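Local coordinates for uncharacterized protein (Bacteroides ovatus, PDB 3NQK) that is of unknown function but probably joins an E-set-like beta domain to a largely antiparallel BT_3044-like C-terminal domain, at residues P156-Y164 / V193-F201; R215-H223 / M232-F243. One frame throughout, in Å; residues are numbered along the deposited sequence.

Contact 1 (P156-Y164 / V193-F201); sequences PFNNYSGSY and VVDNNSIFF
N158 and V193, the two residues most covered by this contact, lie against each other where the chain of P156-Y164 turns over the bend that leads from V193 into strand 198-202. V193 presses its CG2 branch against the backbone of P156 and F157, 3.4 Å from CA of F157, with OG of S161 also near it. N158 reaches into the bend with its amide: ND2 donates to the carbonyl O of D195 at 2.8 Å, nearly in line with that C=O and within the plane of the N158 amide, and gives a second, weak bond to S198 O. A chi1 of 54° puts CG between the backbone N and the carbonyl carbon, and from there OD1 turns back to accept from Y160 N at 2.8 Å, an Asx turn. Replacing N158 by an alanine removes both ends of the amide, which would probably leave the carbonyl of D195 without this donor and Y160 N without its acceptor. I199 crosses N158 at about a right angle, its CG2 3.5 Å from ND2 of N158, while its CD1 lies beside OH of Y164. That hydroxyl donates to Y160 O at 2.6 Å, and the edge of the F201 ring stands against one face of the Y164 ring, planes 74° apart. A water joins N159 N to N196 O, and R304 donates to the carbonyl O atoms of N158 and S161. N158-S161 is a type I beta turn carrying the chain from strand 149-157 of one sheet to strand 162-165 of the next, seated on the beta hairpin of strands 188-193 and 198-202.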
# COMPACT_ATOMS: atom_id res chain seq x y z
N PRO A 156 11.20 -8.15 -12.36
CA PRO A 156 9.88 -8.03 -12.91
C PRO A 156 9.03 -9.23 -12.52
O PRO A 156 9.57 -10.30 -12.24
CB PRO A 156 10.12 -8.04 -14.40
CG PRO A 156 11.62 -7.84 -14.57
CD PRO A 156 12.22 -8.37 -13.40
N PHE A 157 7.72 -9.05 -12.46
CA PHE A 157 6.86 -10.16 -12.15
C PHE A 157 5.48 -9.99 -12.77
O PHE A 157 5.02 -8.89 -12.98
CB PHE A 157 6.74 -10.33 -10.63
CG PHE A 157 5.87 -9.27 -9.96
CD1 PHE A 157 6.43 -8.11 -9.46
CD2 PHE A 157 4.51 -9.47 -9.79
CE1 PHE A 157 5.65 -7.15 -8.82
CE2 PHE A 157 3.73 -8.51 -9.16
CZ PHE A 157 4.31 -7.36 -8.66
N ASN A 158 4.86 -11.11 -13.10
CA ASN A 158 3.46 -11.11 -13.54
C ASN A 158 2.71 -12.07 -12.65
O ASN A 158 3.24 -12.53 -11.63
CB ASN A 158 3.35 -11.50 -15.03
CG ASN A 158 4.05 -12.82 -15.35
OD1 ASN A 158 4.22 -13.71 -14.47
ND2 ASN A 158 4.43 -12.99 -16.63
N ASN A 159 1.49 -12.38 -12.98
CA ASN A 159 0.70 -13.28 -12.17
C ASN A 159 1.19 -14.75 -12.21
O ASN A 159 0.64 -15.59 -11.52
CB ASN A 159 -0.77 -13.23 -12.59
CG ASN A 159 -1.42 -11.93 -12.25
OD1 ASN A 159 -1.04 -11.27 -11.29
ND2 ASN A 159 -2.43 -11.54 -13.01
N TYR A 160 2.21 -15.03 -13.02
CA TYR A 160 2.59 -16.40 -13.26
C TYR A 160 4.07 -16.67 -13.02
O TYR A 160 4.55 -17.75 -13.33
CB TYR A 160 2.24 -16.77 -14.70
CG TYR A 160 0.81 -16.42 -15.11
CD1 TYR A 160 -0.26 -17.16 -14.66
CD2 TYR A 160 0.55 -15.34 -15.95
CE1 TYR A 160 -1.58 -16.84 -15.02
CE2 TYR A 160 -0.77 -15.00 -16.31
CZ TYR A 160 -1.82 -15.77 -15.85
OH TYR A 160 -3.10 -15.47 -16.21
N SER A 161 4.77 -15.72 -12.41
CA SER A 161 6.24 -15.80 -12.30
C SER A 161 6.69 -16.00 -10.88
O SER A 161 5.98 -15.66 -9.95
CB SER A 161 6.89 -14.52 -12.85
OG SER A 161 6.54 -13.37 -12.07
N GLY A 162 7.91 -16.48 -10.72
CA GLY A 162 8.48 -16.70 -9.41
C GLY A 162 9.01 -18.10 -9.27
O GLY A 162 9.39 -18.73 -10.25
N SER A 163 9.02 -18.59 -8.04
CA SER A 163 9.62 -19.89 -7.74
C SER A 163 8.54 -20.96 -7.61
O SER A 163 7.77 -20.97 -6.66
CB SER A 163 10.44 -19.80 -6.44
OG SER A 163 11.19 -20.98 -6.22
N TYR A 164 8.48 -21.84 -8.61
CA TYR A 164 7.50 -22.93 -8.62
C TYR A 164 8.01 -24.13 -7.82
O TYR A 164 9.17 -24.56 -7.99
CB TYR A 164 7.23 -23.38 -10.06
CG TYR A 164 6.27 -22.49 -10.84
CD1 TYR A 164 6.67 -21.26 -11.33
CD2 TYR A 164 5.00 -22.94 -11.16
CE1 TYR A 164 5.80 -20.47 -12.08
CE2 TYR A 164 4.13 -22.16 -11.92
CZ TYR A 164 4.53 -20.94 -12.37
OH TYR A 164 3.66 -20.17 -13.13
N VAL A 193 9.95 -13.80 -16.02
CA VAL A 193 9.04 -13.02 -16.82
C VAL A 193 9.53 -12.85 -18.24
O VAL A 193 10.71 -12.60 -18.48
CB VAL A 193 8.86 -11.60 -16.26
CG1 VAL A 193 8.33 -10.67 -17.36
CG2 VAL A 193 7.95 -11.59 -15.02
N VAL A 194 8.61 -12.97 -19.19
CA VAL A 194 8.86 -12.59 -20.57
C VAL A 194 7.99 -11.40 -20.89
O VAL A 194 8.49 -10.38 -21.35
CB VAL A 194 8.59 -13.76 -21.55
CG1 VAL A 194 8.24 -13.24 -22.92
CG2 VAL A 194 9.81 -14.68 -21.62
N ASP A 195 6.70 -11.52 -20.64
CA ASP A 195 5.78 -10.36 -20.76
C ASP A 195 4.61 -10.51 -19.75
O ASP A 195 4.72 -11.29 -18.79
CB ASP A 195 5.28 -10.20 -22.20
CG ASP A 195 4.46 -11.36 -22.68
OD1 ASP A 195 3.97 -12.14 -21.83
OD2 ASP A 195 4.24 -11.48 -23.91
N ASN A 196 3.51 -9.79 -19.95
CA ASN A 196 2.44 -9.74 -18.92
C ASN A 196 1.80 -11.08 -18.64
O ASN A 196 1.29 -11.29 -17.53
CB ASN A 196 1.36 -8.70 -19.28
CG ASN A 196 0.83 -8.88 -20.66
OD1 ASN A 196 1.60 -8.97 -21.63
ND2 ASN A 196 -0.48 -8.91 -20.79
N ASN A 197 1.82 -11.98 -19.62
CA ASN A 197 1.22 -13.30 -19.44
C ASN A 197 2.08 -14.47 -20.00
O ASN A 197 1.57 -15.54 -20.31
CB ASN A 197 -0.17 -13.32 -20.05
CG ASN A 197 -0.17 -12.85 -21.46
OD1 ASN A 197 0.87 -12.87 -22.15
ND2 ASN A 197 -1.34 -12.39 -21.93
N SER A 198 3.39 -14.25 -20.08
CA SER A 198 4.31 -15.29 -20.53
C SER A 198 5.53 -15.31 -19.65
O SER A 198 5.97 -14.28 -19.17
CB SER A 198 4.72 -15.06 -21.99
OG SER A 198 3.58 -14.98 -22.85
N ILE A 199 6.08 -16.49 -19.45
CA ILE A 199 7.28 -16.65 -18.65
C ILE A 199 8.13 -17.69 -19.31
O ILE A 199 7.71 -18.27 -20.33
CB ILE A 199 6.94 -17.12 -17.22
CG1 ILE A 199 6.33 -18.52 -17.25
CG2 ILE A 199 5.97 -16.12 -16.53
CD1 ILE A 199 5.80 -18.99 -15.87
N PHE A 200 9.31 -17.95 -18.76
CA PHE A 200 10.11 -19.07 -19.25
C PHE A 200 10.79 -19.79 -18.13
O PHE A 200 11.02 -19.23 -17.07
CB PHE A 200 11.13 -18.63 -20.33
CG PHE A 200 12.36 -17.93 -19.78
CD1 PHE A 200 13.34 -18.65 -19.12
CD2 PHE A 200 12.55 -16.57 -19.96
CE1 PHE A 200 14.46 -18.00 -18.60
CE2 PHE A 200 13.66 -15.93 -19.43
CZ PHE A 200 14.60 -16.65 -18.75
N PHE A 201 11.06 -21.08 -18.36
CA PHE A 201 11.80 -21.93 -17.46
C PHE A 201 12.97 -22.49 -18.23
O PHE A 201 12.90 -22.61 -19.44
CB PHE A 201 10.96 -23.15 -17.02
CG PHE A 201 9.78 -22.82 -16.19
CD1 PHE A 201 9.89 -22.72 -14.83
CD2 PHE A 201 8.53 -22.77 -16.76
CE1 PHE A 201 8.78 -22.47 -14.05
CE2 PHE A 201 7.41 -22.51 -15.99
CZ PHE A 201 7.54 -22.36 -14.64
O HOH W 1 11.15 -12.23 -13.79
O HOH W 2 0.04 -11.06 -15.04

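Contact 2 (R215-H223 / M232-F243); sequences RKKYKINVH and MKQDDPSNEMEF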
# COMPACT_ATOMS: atom_id res chain seq x y z
N ARG A 215 23.20 -21.77 -21.13
CA ARG A 215 21.92 -21.90 -20.44
C ARG A 215 20.77 -21.26 -21.24
O ARG A 215 19.66 -21.77 -21.23
CB ARG A 215 21.99 -21.40 -18.97
CG ARG A 215 21.41 -20.06 -18.70
CD ARG A 215 21.19 -19.85 -17.19
NE ARG A 215 22.45 -19.60 -16.46
CZ ARG A 215 22.73 -18.48 -15.77
NH1 ARG A 215 21.84 -17.49 -15.67
NH2 ARG A 215 23.89 -18.37 -15.14
N LYS A 216 21.06 -20.23 -22.01
CA LYS A 216 20.02 -19.58 -22.78
C LYS A 216 19.40 -20.54 -23.78
O LYS A 216 18.23 -20.43 -24.12
CB LYS A 216 20.53 -18.28 -23.48
CG LYS A 216 21.57 -18.47 -24.61
CD LYS A 216 21.94 -17.07 -25.27
CE LYS A 216 23.21 -17.14 -26.17
N LYS A 217 20.17 -21.54 -24.18
CA LYS A 217 19.70 -22.48 -25.18
C LYS A 217 18.58 -23.40 -24.68
O LYS A 217 17.83 -23.92 -25.47
CB LYS A 217 20.89 -23.28 -25.74
CG LYS A 217 21.77 -22.42 -26.71
CD LYS A 217 22.98 -23.16 -27.26
CE LYS A 217 23.67 -22.34 -28.39
NZ LYS A 217 22.68 -21.87 -29.45
N TYR A 218 18.41 -23.49 -23.37
CA TYR A 218 17.41 -24.38 -22.79
C TYR A 218 16.14 -23.67 -22.30
O TYR A 218 15.31 -24.28 -21.64
CB TYR A 218 18.03 -25.17 -21.63
CG TYR A 218 19.19 -26.06 -22.06
CD1 TYR A 218 18.97 -27.29 -22.65
CD2 TYR A 218 20.49 -25.65 -21.88
CE1 TYR A 218 20.02 -28.09 -23.05
CE2 TYR A 218 21.56 -26.45 -22.27
CZ TYR A 218 21.32 -27.65 -22.86
OH TYR A 218 22.40 -28.44 -23.27
N LYS A 219 15.96 -22.40 -22.68
CA LYS A 219 14.74 -21.66 -22.28
C LYS A 219 13.50 -22.24 -22.94
O LYS A 219 13.50 -22.53 -24.13
CB LYS A 219 14.86 -20.16 -22.67
CG LYS A 219 15.92 -19.37 -21.87
CD LYS A 219 16.32 -18.03 -22.57
CE LYS A 219 15.70 -16.80 -21.91
NZ LYS A 219 16.27 -15.53 -22.46
N ILE A 220 12.43 -22.40 -22.17
CA ILE A 220 11.14 -22.81 -22.70
C ILE A 220 10.14 -21.69 -22.42
O ILE A 220 9.85 -21.40 -21.27
CB ILE A 220 10.62 -24.09 -22.02
CG1 ILE A 220 11.65 -25.19 -22.09
CG2 ILE A 220 9.32 -24.54 -22.67
CD1 ILE A 220 11.21 -26.44 -21.40
N ASN A 221 9.63 -21.06 -23.47
CA ASN A 221 8.66 -19.98 -23.31
C ASN A 221 7.28 -20.56 -23.06
O ASN A 221 6.86 -21.50 -23.74
CB ASN A 221 8.63 -19.09 -24.55
CG ASN A 221 9.93 -18.32 -24.75
OD1 ASN A 221 10.50 -17.79 -23.81
ND2 ASN A 221 10.40 -18.27 -26.00
N VAL A 222 6.58 -20.01 -22.08
CA VAL A 222 5.29 -20.53 -21.68
C VAL A 222 4.25 -19.42 -21.64
O VAL A 222 4.39 -18.46 -20.89
CB VAL A 222 5.38 -21.16 -20.30
CG1 VAL A 222 4.03 -21.67 -19.85
CG2 VAL A 222 6.40 -22.27 -20.32
N HIS A 223 3.21 -19.55 -22.44
CA HIS A 223 2.20 -18.50 -22.52
C HIS A 223 0.88 -19.00 -21.97
O HIS A 223 0.41 -20.09 -22.34
CB HIS A 223 2.04 -18.04 -23.97
CG HIS A 223 0.92 -17.08 -24.18
ND1 HIS A 223 0.93 -15.80 -23.66
CD2 HIS A 223 -0.22 -17.18 -24.91
CE1 HIS A 223 -0.18 -15.18 -24.04
NE2 HIS A 223 -0.89 -15.99 -24.79
N MSE A 232 3.70 -23.91 -25.08
CA MSE A 232 5.07 -24.10 -24.61
C MSE A 232 5.93 -24.33 -25.80
O MSE A 232 5.70 -25.26 -26.56
CB MSE A 232 5.16 -25.30 -23.69
CG MSE A 232 4.42 -25.17 -22.39
SE MSE A 232 4.83 -26.64 -21.18
CE MSE A 232 6.74 -26.50 -21.15
N LYS A 233 6.95 -23.51 -25.97
CA LYS A 233 7.84 -23.65 -27.12
C LYS A 233 9.24 -23.22 -26.74
O LYS A 233 9.42 -22.31 -25.96
CB LYS A 233 7.33 -22.80 -28.27
CG LYS A 233 7.95 -23.13 -29.61
CD LYS A 233 7.44 -22.19 -30.72
CE LYS A 233 8.14 -22.45 -32.06
NZ LYS A 233 7.70 -21.50 -33.13
N GLN A 234 10.25 -23.91 -27.27
CA GLN A 234 11.63 -23.52 -27.03
C GLN A 234 11.86 -22.12 -27.55
O GLN A 234 11.22 -21.71 -28.53
CB GLN A 234 12.62 -24.49 -27.72
CG GLN A 234 12.76 -24.29 -29.25
CD GLN A 234 11.59 -24.85 -30.04
OE1 GLN A 234 10.76 -25.59 -29.51
NE2 GLN A 234 11.55 -24.54 -31.34
N ASP A 235 12.74 -21.39 -26.89
CA ASP A 235 13.06 -20.02 -27.28
C ASP A 235 14.01 -20.03 -28.45
O ASP A 235 13.88 -19.23 -29.36
CB ASP A 235 13.69 -19.26 -26.10
CG ASP A 235 14.07 -17.84 -26.45
OD1 ASP A 235 13.17 -16.99 -26.53
OD2 ASP A 235 15.28 -17.58 -26.58
N ASP A 236 14.97 -20.96 -28.43
CA ASP A 236 15.95 -21.11 -29.50
C ASP A 236 15.28 -21.41 -30.82
O ASP A 236 14.74 -22.49 -31.01
CB ASP A 236 16.95 -22.23 -29.16
CG ASP A 236 18.09 -22.36 -30.21
OD1 ASP A 236 18.05 -21.64 -31.24
OD2 ASP A 236 19.01 -23.17 -29.98
N PRO A 237 15.36 -20.48 -31.77
CA PRO A 237 14.72 -20.71 -33.06
C PRO A 237 15.18 -21.99 -33.76
O PRO A 237 14.39 -22.60 -34.46
CB PRO A 237 15.11 -19.46 -33.88
CG PRO A 237 16.17 -18.74 -33.06
CD PRO A 237 15.97 -19.13 -31.67
N SER A 238 16.44 -22.40 -33.56
CA SER A 238 16.97 -23.62 -34.26
C SER A 238 16.77 -24.89 -33.43
O SER A 238 17.18 -25.97 -33.84
CB SER A 238 18.45 -23.46 -34.63
OG SER A 238 19.28 -23.47 -33.49
N ASN A 239 16.15 -24.74 -32.27
CA ASN A 239 15.82 -25.86 -31.40
C ASN A 239 16.95 -26.89 -31.28
O ASN A 239 16.75 -28.06 -31.50
CB ASN A 239 14.55 -26.55 -31.91
CG ASN A 239 13.93 -27.46 -30.88
OD1 ASN A 239 14.42 -27.58 -29.76
ND2 ASN A 239 12.85 -28.12 -31.25
N GLU A 240 18.13 -26.43 -30.87
CA GLU A 240 19.28 -27.33 -30.74
C GLU A 240 19.05 -28.38 -29.63
O GLU A 240 19.52 -29.52 -29.75
CB GLU A 240 20.56 -26.54 -30.47
CG GLU A 240 21.84 -27.34 -30.75
CD GLU A 240 23.11 -26.49 -30.67
OE1 GLU A 240 23.01 -25.27 -30.35
OE2 GLU A 240 24.22 -27.05 -30.89
N MSE A 241 18.29 -28.01 -28.60
CA MSE A 241 17.98 -28.96 -27.53
C MSE A 241 16.91 -29.97 -27.95
O MSE A 241 16.53 -30.82 -27.16
CB MSE A 241 17.53 -28.23 -26.25
CG MSE A 241 16.17 -27.57 -26.33
SE MSE A 241 15.42 -27.29 -24.55
CE MSE A 241 14.36 -25.75 -24.97
N GLU A 242 16.44 -29.87 -29.20
CA GLU A 242 15.43 -30.79 -29.72
C GLU A 242 14.23 -30.90 -28.76
O GLU A 242 13.80 -32.00 -28.38
CB GLU A 242 16.03 -32.20 -29.98
CG GLU A 242 17.14 -32.26 -31.10
CD GLU A 242 16.62 -31.85 -32.50
OE1 GLU A 242 15.46 -32.19 -32.86
OE2 GLU A 242 17.39 -31.19 -33.24
N PHE A 243 13.70 -29.74 -28.36
CA PHE A 243 12.52 -29.70 -27.55
C PHE A 243 11.35 -30.23 -28.33
O PHE A 243 11.20 -29.94 -29.51
CB PHE A 243 12.22 -28.28 -27.14
CG PHE A 243 10.94 -28.13 -26.37
CD1 PHE A 243 10.90 -28.40 -25.01
CD2 PHE A 243 9.78 -27.70 -27.01
CE1 PHE A 243 9.71 -28.24 -24.28
CE2 PHE A 243 8.59 -27.53 -26.29
CZ PHE A 243 8.56 -27.81 -24.93
O HOH W 3 18.18 -25.23 -28.02
O HOH W 4 15.38 -22.49 -26.07
O HOH W 5 12.21 -15.81 -23.80
O HOH W 6 9.38 -19.46 -28.45
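Strands 219-223 and 232-234 run antiparallel, their axes 4.5 Å apart at closest and 153° between directions, with N221 and K233 as the hydrogen-bonded pair flanked by the non-hydrogen-bonded pairs I220-Q234 and V222-M232. Beyond the strand the pairing goes on through D235 N, which donates to K219 O at 3.1 Å. N221 adds a side-chain bond: ND2 reaches OD1 of D235 at 3.1 Å, almost straight at 173°, on the anti lone pair, with amide and carboxylate planes nearly perpendicular. A water links OD1 of N221 to the same carboxylate oxygen. These strands form a beta hairpin of the C-terminal domain's antiparallel sheet, and the chain leaving it folds back over the hairpin in two type I turns, D236-N239 and N239-E242. On the face that carries I220 and V222, selenomethionine M232 bends at its last torsion (chi3 54°) and brings CE to 3.6 Å from CG2 of I220. CD1 of I220 touches CE1 of F243 at 3.7 Å, and the methyl CE of selenomethionine M241 comes to 3.4 Å from K219 O. The selenium of M241 makes an oblique Met-aromatic contact with Y218, whose hydroxyl bonds to T281 and F280. Away from the strands, K217 NZ forms a salt bridge with OE1 of E240 at 3.5 Å and a long one with OD2 of D236, whose OD1 accepts from both N and OG of S238, an Asx turn.

Overall arrangement
Contact 1 closes before contact 2 opens along the chain, and their centres lie about 16 Å apart within the BT_3044-like C-terminal family region. They share one antiparallel sheet: strand 198-202 of contact 1 is the neighbour of strand 219-224 of contact 2, joined by probable backbone hydrogen bonds from V222 N to I199 O and from I220 N to F201 O. Strands 188-193, 198-202, 219-224 and 230-234 follow one another across the sheet in chain order. Contact 1, nearer the chain centre, packs the crossing from strand 149-157 of the mixed sheet to strand 162-165 against this run of strands; contact 2, about 19 Å from that centre, continues the run to its next hairpin, toward strand 264-279.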